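Local coordinates for small ribosomal subunit protein uS8 (Aquifex aeolicus, PDB 3RF2) that binds 16S rRNA extremely tightly as a primary binding protein and is thought to help coordinate assembly of the platform of the 30S subunit, at residues 43-48 / 137-142; 37-42 / 146-151; 123-126 / 130-133; 16-21 / 108-113. All coordinates share one frame; numbering follows the deposited sequence.

Contact 1: residues 43-48 / 137-142; sequences EGFIQD and LGIAIV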
loop_
_atom_site.group_PDB
_atom_site.type_symbol
_atom_site.label_atom_id
_atom_site.label_comp_id
_atom_site.label_asym_id
_atom_site.label_seq_id
_atom_site.Cartn_x
_atom_site.Cartn_y
_atom_site.Cartn_z
ATOM N N GLU A 43 -7.881 3.665 6.918
ATOM C CA GLU A 43 -8.809 4.566 6.238
ATOM C C GLU A 43 -9.860 3.849 5.407
ATOM O O GLU A 43 -10.766 4.481 4.873
ATOM C CB GLU A 43 -8.051 5.551 5.348
ATOM C CG GLU A 43 -7.180 6.494 6.137
ATOM C CD GLU A 43 -7.994 7.380 7.038
ATOM O OE1 GLU A 43 -8.992 7.955 6.540
ATOM O OE2 GLU A 43 -7.643 7.485 8.239
ATOM N N GLY A 44 -9.722 2.537 5.274
ATOM C CA GLY A 44 -10.704 1.753 4.549
ATOM C C GLY A 44 -10.453 1.644 3.059
ATOM O O GLY A 44 -11.353 1.295 2.297
ATOM N N PHE A 45 -9.228 1.938 2.636
ATOM C CA PHE A 45 -8.880 1.888 1.231
ATOM C C PHE A 45 -8.467 0.485 0.800
ATOM O O PHE A 45 -8.577 0.146 -0.372
ATOM C CB PHE A 45 -7.785 2.909 0.908
ATOM C CG PHE A 45 -8.298 4.318 0.775
ATOM C CD1 PHE A 45 -9.049 4.686 -0.323
ATOM C CD2 PHE A 45 -8.024 5.266 1.737
ATOM C CE1 PHE A 45 -9.522 5.969 -0.459
ATOM C CE2 PHE A 45 -8.507 6.564 1.613
ATOM C CZ PHE A 45 -9.257 6.916 0.512
ATOM N N ILE A 46 -7.962 -0.311 1.744
ATOM C CA ILE A 46 -7.722 -1.735 1.520
ATOM C C ILE A 46 -8.417 -2.519 2.620
ATOM O O ILE A 46 -8.784 -1.956 3.651
ATOM C CB ILE A 46 -6.208 -2.122 1.540
ATOM C CG1 ILE A 46 -5.604 -1.877 2.926
ATOM C CG2 ILE A 46 -5.448 -1.365 0.454
ATOM C CD1 ILE A 46 -4.095 -2.183 3.036
ATOM N N GLN A 47 -8.590 -3.813 2.401
ATOM C CA GLN A 47 -9.245 -4.659 3.383
ATOM C C GLN A 47 -8.292 -5.062 4.517
ATOM O O GLN A 47 -8.664 -5.069 5.691
ATOM C CB GLN A 47 -9.826 -5.904 2.701
ATOM C CG GLN A 47 -10.596 -6.844 3.627
ATOM C CD GLN A 47 -11.858 -6.194 4.185
ATOM O OE1 GLN A 47 -12.558 -5.465 3.476
ATOM N NE2 GLN A 47 -12.146 -6.447 5.458
ATOM N N ASP A 48 -7.062 -5.408 4.159
ATOM C CA ASP A 48 -6.087 -5.860 5.147
ATOM C C ASP A 48 -4.784 -6.104 4.413
ATOM O O ASP A 48 -4.728 -6.004 3.181
ATOM C CB ASP A 48 -6.563 -7.144 5.816
ATOM C CG ASP A 48 -6.057 -7.300 7.274
ATOM O OD1 ASP A 48 -5.025 -6.701 7.674
ATOM O OD2 ASP A 48 -6.710 -8.051 8.028
ATOM N N LEU A 137 -12.082 14.855 1.004
ATOM C CA LEU A 137 -12.706 13.541 0.884
ATOM C C LEU A 137 -11.698 12.450 0.583
ATOM O O LEU A 137 -11.985 11.271 0.795
ATOM C CB LEU A 137 -13.757 13.546 -0.224
ATOM C CG LEU A 137 -15.017 14.362 0.066
ATOM C CD1 LEU A 137 -16.146 13.957 -0.871
ATOM C CD2 LEU A 137 -15.421 14.149 1.501
ATOM N N GLY A 138 -10.534 12.842 0.059
ATOM C CA GLY A 138 -9.423 11.931 -0.137
ATOM C C GLY A 138 -8.401 12.149 0.969
ATOM O O GLY A 138 -8.655 12.875 1.932
ATOM N N ILE A 139 -7.239 11.524 0.850
ATOM C CA ILE A 139 -6.197 11.727 1.843
ATOM C C ILE A 139 -4.850 11.948 1.209
ATOM O O ILE A 139 -4.577 11.467 0.110
ATOM C CB ILE A 139 -6.033 10.516 2.772
ATOM C CG1 ILE A 139 -5.564 9.294 1.989
ATOM C CG2 ILE A 139 -7.329 10.213 3.531
ATOM C CD1 ILE A 139 -5.340 8.056 2.887
ATOM N N ALA A 140 -4.003 12.684 1.920
ATOM C CA ALA A 140 -2.585 12.676 1.642
ATOM C C ALA A 140 -1.984 11.782 2.695
ATOM O O ALA A 140 -2.390 11.820 3.859
ATOM C CB ALA A 140 -1.994 14.076 1.742
ATOM N N ILE A 141 -1.028 10.958 2.288
ATOM C CA ILE A 141 -0.248 10.211 3.256
ATOM C C ILE A 141 1.085 10.932 3.449
ATOM O O ILE A 141 1.801 11.184 2.479
ATOM C CB ILE A 141 -0.021 8.760 2.787
ATOM C CG1 ILE A 141 -1.368 8.017 2.742
ATOM C CG2 ILE A 141 0.974 8.080 3.701
ATOM C CD1 ILE A 141 -1.324 6.699 2.014
ATOM N N VAL A 142 1.401 11.270 4.697
ATOM C CA VAL A 142 2.538 12.123 5.001
ATOM C C VAL A 142 3.484 11.513 6.019
ATOM O O VAL A 142 3.059 11.043 7.076
ATOM C CB VAL A 142 2.082 13.492 5.542
ATOM C CG1 VAL A 142 1.172 14.196 4.526
ATOM C CG2 VAL A 142 1.361 13.322 6.846
#

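Contact 2: residues 37-42 / 146-151; sequences LDVLKK and AGVMTD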
loop_
_atom_site.group_PDB
_atom_site.type_symbol
_atom_site.label_atom_id
_atom_site.label_comp_id
_atom_site.label_asym_id
_atom_site.label_seq_id
_atom_site.Cartn_x
_atom_site.Cartn_y
_atom_site.Cartn_z
ATOM N N LEU A 37 0.629 1.009 4.204
ATOM C CA LEU A 37 -0.461 0.053 4.142
ATOM C C LEU A 37 -1.315 0.120 5.380
ATOM O O LEU A 37 -2.513 -0.139 5.320
ATOM C CB LEU A 37 0.076 -1.350 3.970
ATOM C CG LEU A 37 0.708 -1.626 2.619
ATOM C CD1 LEU A 37 1.361 -3.015 2.602
ATOM C CD2 LEU A 37 -0.381 -1.559 1.627
ATOM N N ASP A 38 -0.706 0.467 6.505
ATOM C CA ASP A 38 -1.451 0.571 7.754
ATOM C C ASP A 38 -2.361 1.786 7.739
ATOM O O ASP A 38 -3.487 1.736 8.260
ATOM C CB ASP A 38 -0.510 0.615 8.955
ATOM C CG ASP A 38 -0.439 -0.713 9.685
ATOM O OD1 ASP A 38 -0.327 -1.762 9.022
ATOM O OD2 ASP A 38 -0.522 -0.706 10.930
ATOM N N VAL A 39 -1.888 2.867 7.127
ATOM C CA VAL A 39 -2.776 4.001 6.877
ATOM C C VAL A 39 -3.929 3.603 5.956
ATOM O O VAL A 39 -5.088 3.932 6.208
ATOM C CB VAL A 39 -2.054 5.186 6.211
ATOM C CG1 VAL A 39 -3.034 6.365 6.045
ATOM C CG2 VAL A 39 -0.797 5.585 7.009
ATOM N N LEU A 40 -3.597 2.911 4.872
ATOM C CA LEU A 40 -4.598 2.542 3.877
ATOM C C LEU A 40 -5.687 1.643 4.491
ATOM O O LEU A 40 -6.874 1.798 4.192
ATOM C CB LEU A 40 -3.934 1.853 2.679
ATOM C CG LEU A 40 -3.092 2.694 1.712
ATOM C CD1 LEU A 40 -2.532 1.819 0.613
ATOM C CD2 LEU A 40 -3.940 3.793 1.100
ATOM N N LYS A 41 -5.274 0.718 5.348
ATOM C CA LYS A 41 -6.205 -0.173 6.047
ATOM C C LYS A 41 -7.081 0.595 7.037
ATOM O O LYS A 41 -8.301 0.423 7.097
ATOM C CB LYS A 41 -5.439 -1.239 6.813
ATOM C CG LYS A 41 -6.346 -2.287 7.469
ATOM C CD LYS A 41 -5.535 -3.095 8.451
ATOM C CE LYS A 41 -6.363 -4.210 9.082
ATOM N NZ LYS A 41 -5.478 -5.145 9.841
ATOM N N LYS A 42 -6.434 1.451 7.816
ATOM C CA LYS A 42 -7.122 2.272 8.791
ATOM C C LYS A 42 -8.166 3.178 8.127
ATOM O O LYS A 42 -9.216 3.435 8.706
ATOM C CB LYS A 42 -6.098 3.106 9.565
ATOM C CG LYS A 42 -6.709 4.030 10.602
ATOM C CD LYS A 42 -5.662 4.936 11.247
ATOM C CE LYS A 42 -6.320 6.005 12.111
ATOM N NZ LYS A 42 -7.272 6.829 11.308
ATOM N N ALA A 146 6.608 11.996 13.599
ATOM C CA ALA A 146 5.831 11.218 14.552
ATOM C C ALA A 146 5.225 9.979 13.899
ATOM O O ALA A 146 4.315 9.358 14.447
ATOM C CB ALA A 146 4.749 12.081 15.174
ATOM N N GLY A 147 5.737 9.618 12.727
ATOM C CA GLY A 147 5.218 8.478 11.994
ATOM C C GLY A 147 4.424 8.869 10.753
ATOM O O GLY A 147 4.215 10.052 10.468
ATOM N N VAL A 148 3.987 7.847 10.018
ATOM C CA VAL A 148 3.321 7.997 8.736
ATOM C C VAL A 148 1.830 8.024 9.000
ATOM O O VAL A 148 1.314 7.126 9.657
ATOM C CB VAL A 148 3.669 6.804 7.821
ATOM C CG1 VAL A 148 2.905 6.867 6.510
ATOM C CG2 VAL A 148 5.173 6.759 7.558
ATOM N N MET A 149 1.133 9.044 8.498
ATOM C CA MET A 149 -0.262 9.265 8.875
ATOM C C MET A 149 -0.993 10.103 7.832
ATOM O O MET A 149 -0.396 10.532 6.848
ATOM C CB MET A 149 -0.319 9.975 10.230
ATOM C CG MET A 149 0.531 11.251 10.273
ATOM S SD MET A 149 0.362 12.242 11.778
ATOM C CE MET A 149 1.343 11.290 12.948
ATOM N N THR A 150 -2.278 10.360 8.058
ATOM C CA THR A 150 -3.047 11.138 7.102
ATOM C C THR A 150 -2.796 12.615 7.284
ATOM O O THR A 150 -2.185 13.047 8.266
ATOM C CB THR A 150 -4.561 10.864 7.185
ATOM O OG1 THR A 150 -5.056 11.253 8.469
ATOM C CG2 THR A 150 -4.843 9.397 6.975
ATOM N N ASP A 151 -3.247 13.391 6.308
ATOM C CA ASP A 151 -3.160 14.831 6.418
ATOM C C ASP A 151 -4.019 15.262 7.591
ATOM O O ASP A 151 -3.607 16.078 8.403
ATOM C CB ASP A 151 -3.596 15.518 5.119
ATOM C CG ASP A 151 -4.973 15.045 4.645
ATOM O OD1 ASP A 151 -5.122 13.844 4.347
ATOM O OD2 ASP A 151 -5.893 15.874 4.573
#

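Contact 3: residues 123-126 / 130-133; sequences VYAG and MPYV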
loop_
_atom_site.group_PDB
_atom_site.type_symbol
_atom_site.label_atom_id
_atom_site.label_comp_id
_atom_site.label_asym_id
_atom_site.label_seq_id
_atom_site.Cartn_x
_atom_site.Cartn_y
_atom_site.Cartn_z
ATOM N N VAL A 123 8.615 16.713 -2.059
ATOM C CA VAL A 123 7.478 17.521 -1.647
ATOM C C VAL A 123 7.259 17.424 -0.146
ATOM O O VAL A 123 6.746 16.426 0.353
ATOM C CB VAL A 123 6.181 17.103 -2.364
ATOM C CG1 VAL A 123 4.999 17.860 -1.794
ATOM C CG2 VAL A 123 6.294 17.339 -3.853
ATOM N N TYR A 124 7.653 18.467 0.571
ATOM C CA TYR A 124 7.424 18.540 2.000
ATOM C C TYR A 124 6.343 19.569 2.255
ATOM O O TYR A 124 6.277 20.573 1.548
ATOM C CB TYR A 124 8.715 18.946 2.714
ATOM C CG TYR A 124 9.805 17.923 2.595
ATOM C CD1 TYR A 124 10.009 16.976 3.593
ATOM C CD2 TYR A 124 10.625 17.893 1.481
ATOM C CE1 TYR A 124 11.005 16.031 3.482
ATOM C CE2 TYR A 124 11.629 16.952 1.361
ATOM C CZ TYR A 124 11.815 16.023 2.359
ATOM O OH TYR A 124 12.819 15.091 2.216
ATOM N N ALA A 125 5.499 19.320 3.254
ATOM C CA ALA A 125 4.463 20.280 3.638
ATOM C C ALA A 125 4.729 20.724 5.056
ATOM O O ALA A 125 5.099 19.915 5.895
ATOM C CB ALA A 125 3.100 19.665 3.544
ATOM N N GLY A 126 4.534 22.008 5.330
ATOM C CA GLY A 126 4.727 22.520 6.675
ATOM C C GLY A 126 3.453 22.420 7.493
ATOM O O GLY A 126 2.392 22.057 6.984
ATOM N N MET A 130 -0.367 22.117 5.048
ATOM C CA MET A 130 -0.682 20.709 4.874
ATOM C C MET A 130 -1.873 20.597 3.929
ATOM O O MET A 130 -2.961 21.058 4.242
ATOM C CB MET A 130 -0.979 20.076 6.236
ATOM C CG MET A 130 -1.444 18.632 6.194
ATOM S SD MET A 130 -0.073 17.501 5.893
ATOM C CE MET A 130 1.174 18.242 6.934
ATOM N N PRO A 131 -1.669 19.965 2.769
ATOM C CA PRO A 131 -2.661 19.961 1.687
ATOM C C PRO A 131 -3.858 19.067 1.982
ATOM O O PRO A 131 -3.724 18.075 2.711
ATOM C CB PRO A 131 -1.881 19.380 0.502
ATOM C CG PRO A 131 -0.878 18.474 1.152
ATOM C CD PRO A 131 -0.502 19.120 2.458
ATOM N N TYR A 132 -5.006 19.435 1.424
ATOM C CA TYR A 132 -6.184 18.583 1.403
ATOM C C TYR A 132 -6.223 17.898 0.045
ATOM O O TYR A 132 -5.693 18.425 -0.956
ATOM C CB TYR A 132 -7.467 19.398 1.595
ATOM C CG TYR A 132 -7.685 19.897 3.004
ATOM C CD1 TYR A 132 -8.607 19.290 3.831
ATOM C CD2 TYR A 132 -6.965 20.967 3.506
ATOM C CE1 TYR A 132 -8.811 19.724 5.118
ATOM C CE2 TYR A 132 -7.166 21.414 4.801
ATOM C CZ TYR A 132 -8.098 20.789 5.600
ATOM O OH TYR A 132 -8.323 21.219 6.894
ATOM N N VAL A 133 -6.866 16.733 0.006
ATOM C CA VAL A 133 -7.025 15.975 -1.225
ATOM C C VAL A 133 -8.512 15.817 -1.558
ATOM O O VAL A 133 -9.305 15.445 -0.697
ATOM C CB VAL A 133 -6.352 14.604 -1.066
ATOM C CG1 VAL A 133 -6.490 13.785 -2.327
ATOM C CG2 VAL A 133 -4.887 14.799 -0.726
#

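Contact 4: residues 16-21 / 108-113; sequences NAIMRR and SAITNI. With SO4 (sulfate ion), chain D.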
loop_
_atom_site.group_PDB
_atom_site.type_symbol
_atom_site.label_atom_id
_atom_site.label_comp_id
_atom_site.label_asym_id
_atom_site.label_seq_id
_atom_site.Cartn_x
_atom_site.Cartn_y
_atom_site.Cartn_z
ATOM N N ASN A 16 -3.062 -2.027 -10.759
ATOM C CA ASN A 16 -3.285 -3.020 -11.804
ATOM C C ASN A 16 -4.114 -4.194 -11.313
ATOM O O ASN A 16 -5.011 -4.666 -12.007
ATOM C CB ASN A 16 -1.961 -3.508 -12.376
ATOM C CG ASN A 16 -1.347 -2.506 -13.320
ATOM O OD1 ASN A 16 -2.056 -1.671 -13.891
ATOM N ND2 ASN A 16 -0.027 -2.578 -13.492
ATOM N N ALA A 17 -3.805 -4.651 -10.105
ATOM C CA ALA A 17 -4.540 -5.745 -9.503
ATOM C C ALA A 17 -5.996 -5.331 -9.363
ATOM O O ALA A 17 -6.909 -6.103 -9.659
ATOM C CB ALA A 17 -3.934 -6.117 -8.158
ATOM N N ILE A 18 -6.219 -4.095 -8.944
ATOM C CA ILE A 18 -7.578 -3.578 -8.865
ATOM C C ILE A 18 -8.266 -3.621 -10.224
ATOM O O ILE A 18 -9.420 -4.029 -10.341
ATOM C CB ILE A 18 -7.619 -2.148 -8.317
ATOM C CG1 ILE A 18 -7.318 -2.148 -6.817
ATOM C CG2 ILE A 18 -8.993 -1.531 -8.544
ATOM C CD1 ILE A 18 -7.192 -0.762 -6.226
ATOM N N MET A 19 -7.561 -3.205 -11.257
ATOM C CA MET A 19 -8.188 -3.164 -12.563
ATOM C C MET A 19 -8.421 -4.565 -13.124
ATOM O O MET A 19 -9.269 -4.759 -13.987
ATOM C CB MET A 19 -7.424 -2.239 -13.509
ATOM C CG MET A 19 -7.629 -0.762 -13.120
ATOM S SD MET A 19 -6.820 0.456 -14.161
ATOM C CE MET A 19 -5.173 -0.233 -14.252
ATOM N N ARG A 20 -7.688 -5.536 -12.591
ATOM C CA ARG A 20 -7.915 -6.938 -12.899
ATOM C C ARG A 20 -9.059 -7.538 -12.071
ATOM O O ARG A 20 -9.463 -8.688 -12.291
ATOM C CB ARG A 20 -6.635 -7.728 -12.633
ATOM C CG ARG A 20 -6.091 -8.453 -13.850
ATOM C CD ARG A 20 -4.573 -8.462 -13.840
ATOM N NE ARG A 20 -4.047 -8.704 -12.500
ATOM C CZ ARG A 20 -2.917 -8.180 -12.030
ATOM N NH1 ARG A 20 -2.170 -7.380 -12.796
ATOM N NH2 ARG A 20 -2.535 -8.459 -10.788
ATOM N N ARG A 21 -9.571 -6.765 -11.114
ATOM C CA ARG A 21 -10.609 -7.239 -10.196
ATOM C C ARG A 21 -10.098 -8.374 -9.321
ATOM O O ARG A 21 -10.833 -9.302 -8.992
ATOM C CB ARG A 21 -11.873 -7.667 -10.952
ATOM C CG ARG A 21 -12.654 -6.495 -11.531
ATOM C CD ARG A 21 -13.911 -6.934 -12.273
ATOM N NE ARG A 21 -14.552 -5.793 -12.929
ATOM C CZ ARG A 21 -14.171 -5.287 -14.103
ATOM N NH1 ARG A 21 -13.150 -5.825 -14.760
ATOM N NH2 ARG A 21 -14.808 -4.242 -14.619
ATOM N N SER A 108 -14.083 -0.350 -6.819
ATOM C CA SER A 108 -12.923 -0.361 -5.929
ATOM C C SER A 108 -13.022 0.717 -4.848
ATOM O O SER A 108 -13.524 1.815 -5.094
ATOM C CB SER A 108 -11.651 -0.139 -6.754
ATOM O OG SER A 108 -10.523 0.125 -5.940
ATOM N N ALA A 109 -12.544 0.412 -3.649
ATOM C CA ALA A 109 -12.456 1.437 -2.616
ATOM C C ALA A 109 -11.440 2.509 -3.022
ATOM O O ALA A 109 -11.539 3.661 -2.616
ATOM C CB ALA A 109 -12.070 0.816 -1.283
ATOM N N ILE A 110 -10.454 2.121 -3.822
ATOM C CA ILE A 110 -9.467 3.076 -4.288
ATOM C C ILE A 110 -9.786 3.552 -5.691
ATOM O O ILE A 110 -9.773 2.767 -6.633
ATOM C CB ILE A 110 -8.049 2.507 -4.279
ATOM C CG1 ILE A 110 -7.629 2.200 -2.850
ATOM C CG2 ILE A 110 -7.072 3.525 -4.901
ATOM C CD1 ILE A 110 -6.310 1.466 -2.765
ATOM N N THR A 111 -10.090 4.836 -5.827
ATOM C CA THR A 111 -10.298 5.393 -7.154
ATOM C C THR A 111 -8.940 5.649 -7.797
ATOM O O THR A 111 -8.733 5.332 -8.967
ATOM C CB THR A 111 -11.120 6.670 -7.117
ATOM O OG1 THR A 111 -12.451 6.352 -6.677
ATOM C CG2 THR A 111 -11.162 7.319 -8.513
ATOM N N ASN A 112 -8.006 6.189 -7.015
ATOM C CA ASN A 112 -6.659 6.408 -7.508
ATOM C C ASN A 112 -5.693 6.587 -6.369
ATOM O O ASN A 112 -6.071 6.945 -5.257
ATOM C CB ASN A 112 -6.609 7.650 -8.424
ATOM C CG ASN A 112 -5.545 7.538 -9.519
ATOM O OD1 ASN A 112 -4.581 6.774 -9.411
ATOM N ND2 ASN A 112 -5.725 8.307 -10.581
ATOM N N ILE A 113 -4.427 6.351 -6.661
ATOM C CA ILE A 113 -3.388 6.497 -5.670
ATOM C C ILE A 113 -2.123 6.890 -6.403
ATOM O O ILE A 113 -1.688 6.193 -7.304
ATOM C CB ILE A 113 -3.210 5.203 -4.847
ATOM C CG1 ILE A 113 -2.043 5.331 -3.873
ATOM C CG2 ILE A 113 -3.025 4.001 -5.731
ATOM C CD1 ILE A 113 -2.072 4.274 -2.797
HETATM S S SO4 D . -3.986 7.498 -13.987
HETATM O O1 SO4 D . -3.637 7.926 -12.635
HETATM O O2 SO4 D . -2.786 7.492 -14.818
HETATM O O3 SO4 D . -4.993 8.409 -14.529
HETATM O O4 SO4 D . -4.492 6.132 -13.946
#

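Contact 1: residues 43-48 / 137-142
A small, mostly apolar contact joins the end of helix 31-43 to the sheet of the C-terminal half, where Ile139 opens strand 139-144 and packs against Phe45 and Glu43. No hydrogen bond crosses. The methyl CD1 of Ile139 does most of the touching, 3.7 Å from CE2 of Phe45, and it comes to the ring obliquely as the two side chains slide past each other in opposite directions. A chi1 of 64° sets Ile139 CG1 4.0 Å from the same Phe45 CE2, and the extended chi2 carries CD1 on past the ring. Glu43 offers its aliphatic part, CG lying 4.0 Å from Ile139 CD1. Between Glu43 and Phe45 the chain leaves the helix at Gly44 through a Schellman motif with positive phi (88°), and the side chains before and after it both turn toward the strand. Phe45 also touches Val167, Leu40 and Ile110. Trimmed to an alanine, Ile139 would lose CD1 and CG1 and probably leave Phe45 CE2 and the Glu43 methylene without their packing partner. A glycine-terminated helix end set against the first residue of a strand belongs here to the interface between the two domains of the S8 fold.

Contact 2: residues 37-42 / 146-151
Helix 31-43 comes closest to the backbone of 146-151 at Val39 and Met149, whose CA atoms are 6.2 Å apart. The helix is regular through its last turns, while the other segment bends at Val148, runs as strand for Met149 and Thr150, and then enters helix 151-156 with Thr150 at the N-cap. Val39 is the side chain that fills the approach, its two methyls dividing the work. CG2 sits 3.7 Å from the backbone O of Val148 and 3.9 Å from Val148 CG1, the two valine side chains crossing at about a right angle. CG1, anti to the backbone N of Val39 (chi1 -177°), is sent instead to Thr150, where it meets the methyl CG2 at 3.7 Å. Met149, between these two, has its CB directed away from the helix and shows Val39 little but its main chain, CA being 4.2 Å from Val39 CG2. It pairs by backbone with Val142 on the neighbouring strand 139-144.

Thr150 is split by chemistry. Its chi1 of 63° turns OG1 to cap the backbone N of Glu153, while CG2 is the branch given to Val39. Glu153 also forms a salt bridge with Lys42 NZ, which ties helix 31-43 to helix 151-156 at the rim of the same junction. With no hydrogen bond between the two segments, their grip is hydrophobic and dispersive: the valine and threonine methyls hold by van der Waals packing, and the polar part of the threonine is already spent on starting the next helix.

Contact 3: residues 123-126 / 130-133
The approach to Ala125 and Gly126, the two residues that meet Met130 and Pro131, begins at Val123, which pairs by backbone with Val163 and lays its side chain on that residue of strand 161-167. Tyr124 is exposed and touches Glu162. Ala125 is the residue that carries the contact. Its CB points toward the second segment and packs 3.8 Å from CD of Pro131 and 4.1 Å from the CA of Met130, a single methyl wedged where the methionine passes into the proline. Its backbone pairs with Gly161 of the adjacent strand 161-167.

Gly126 comes next and takes part with main chain alone. Its O is 3.4 Å from Met130 N, but the angle is too poor for a hydrogen bond, so the short loop is not closed by that pair. A side chain serves instead: Gly126 N is hydrogen-bonded to OG1 of Thr129. A sulfate, probably from the crystallisation liquor, is bound close to Gly126.

Met130 leaves its backbone with CG anti to N (chi1 175°) and then bends at both later torsions, which curls CE back to 4.2 Å from Ala125 CB and 4.0 Å from Gly126 O. The rest of this buried side chain packs on Val142 and Ala154. Met130 O accepts a hydrogen bond from Arg155, whose guanidinium also makes a cation-pi contact with Tyr132. The whole is a short loop whose two ends touch at Ala125 and Met130 and then diverge, leading from strand 124-125 of the antiparallel C-terminal sheet of the S8 fold toward strand 139-144, beside helix 151-156.

Contact 4: residues 16-21 / 108-113
The hydroxyl of Ser108, pressed against Ile18, gives its hydrogen to the backbone O of Ile110, with OG 2.8 Å from that O. It comes in well to the side of the carbonyl, at a C=O...donor angle of 114° and tilted out of the carbonyl plane, and the bond bridges a turn of the loop. Around this oxygen Ile18 wraps two branches: CG2 is 3.4 Å from Ser108 OG and CD1 is 3.5 Å from it. CG2 also lies 3.5 Å from Ser108 CB, a tight carbon pair. The extended chi2 of Ile18 (174°) carries CD1 onward to 3.9 Å from CB of Ile110, the two isoleucines crossing at about a right angle.

Helix 6-19 ends just beyond, in a Schellman motif with Arg21 at positive phi, and its last turn lies on the loop that leads from strand 93-98 of the N-terminal domain into the C-terminal sheet. Within that loop Thr111 and Asn112 form a classic beta bulge opposite Trp168. Asn112 OD1 accepts from Ile113 N at 2.8 Å and also from Lys15 NZ of helix 6-19. Were a leucine to stand at Asn112, the lysine ammonium and Ile113 N would probably be left without this acceptor, and this polar link from bulge to helix lost. On the amide's other end ND2 donates an almost straight bond to sulfate O1, 3.0 Å away at 169°.

Contact 2 is the buried one; contacts 1, 3 and 4 are only partly covered. Contacts 1 and 2 work as a pair, centres about 7 Å apart: both bring helix 31-43 or its end against the C-terminal sheet, on the neighbouring strands 139-144 and 149-150. Contact 4 approaches the same junction from helix 6-19 and touches contact 1 where Ile110 and Ala109 pack on Phe45. Contact 3 lies within the C-terminal half, bound to contact 1 through Val133 and Met130. All four are carried across by apolar packing, with polar bonds beside it: a helix cap and salt bridge next to contact 2, a threonine and an arginine round contact 3, a serine and a sulfate-bound asparagine in contact 4.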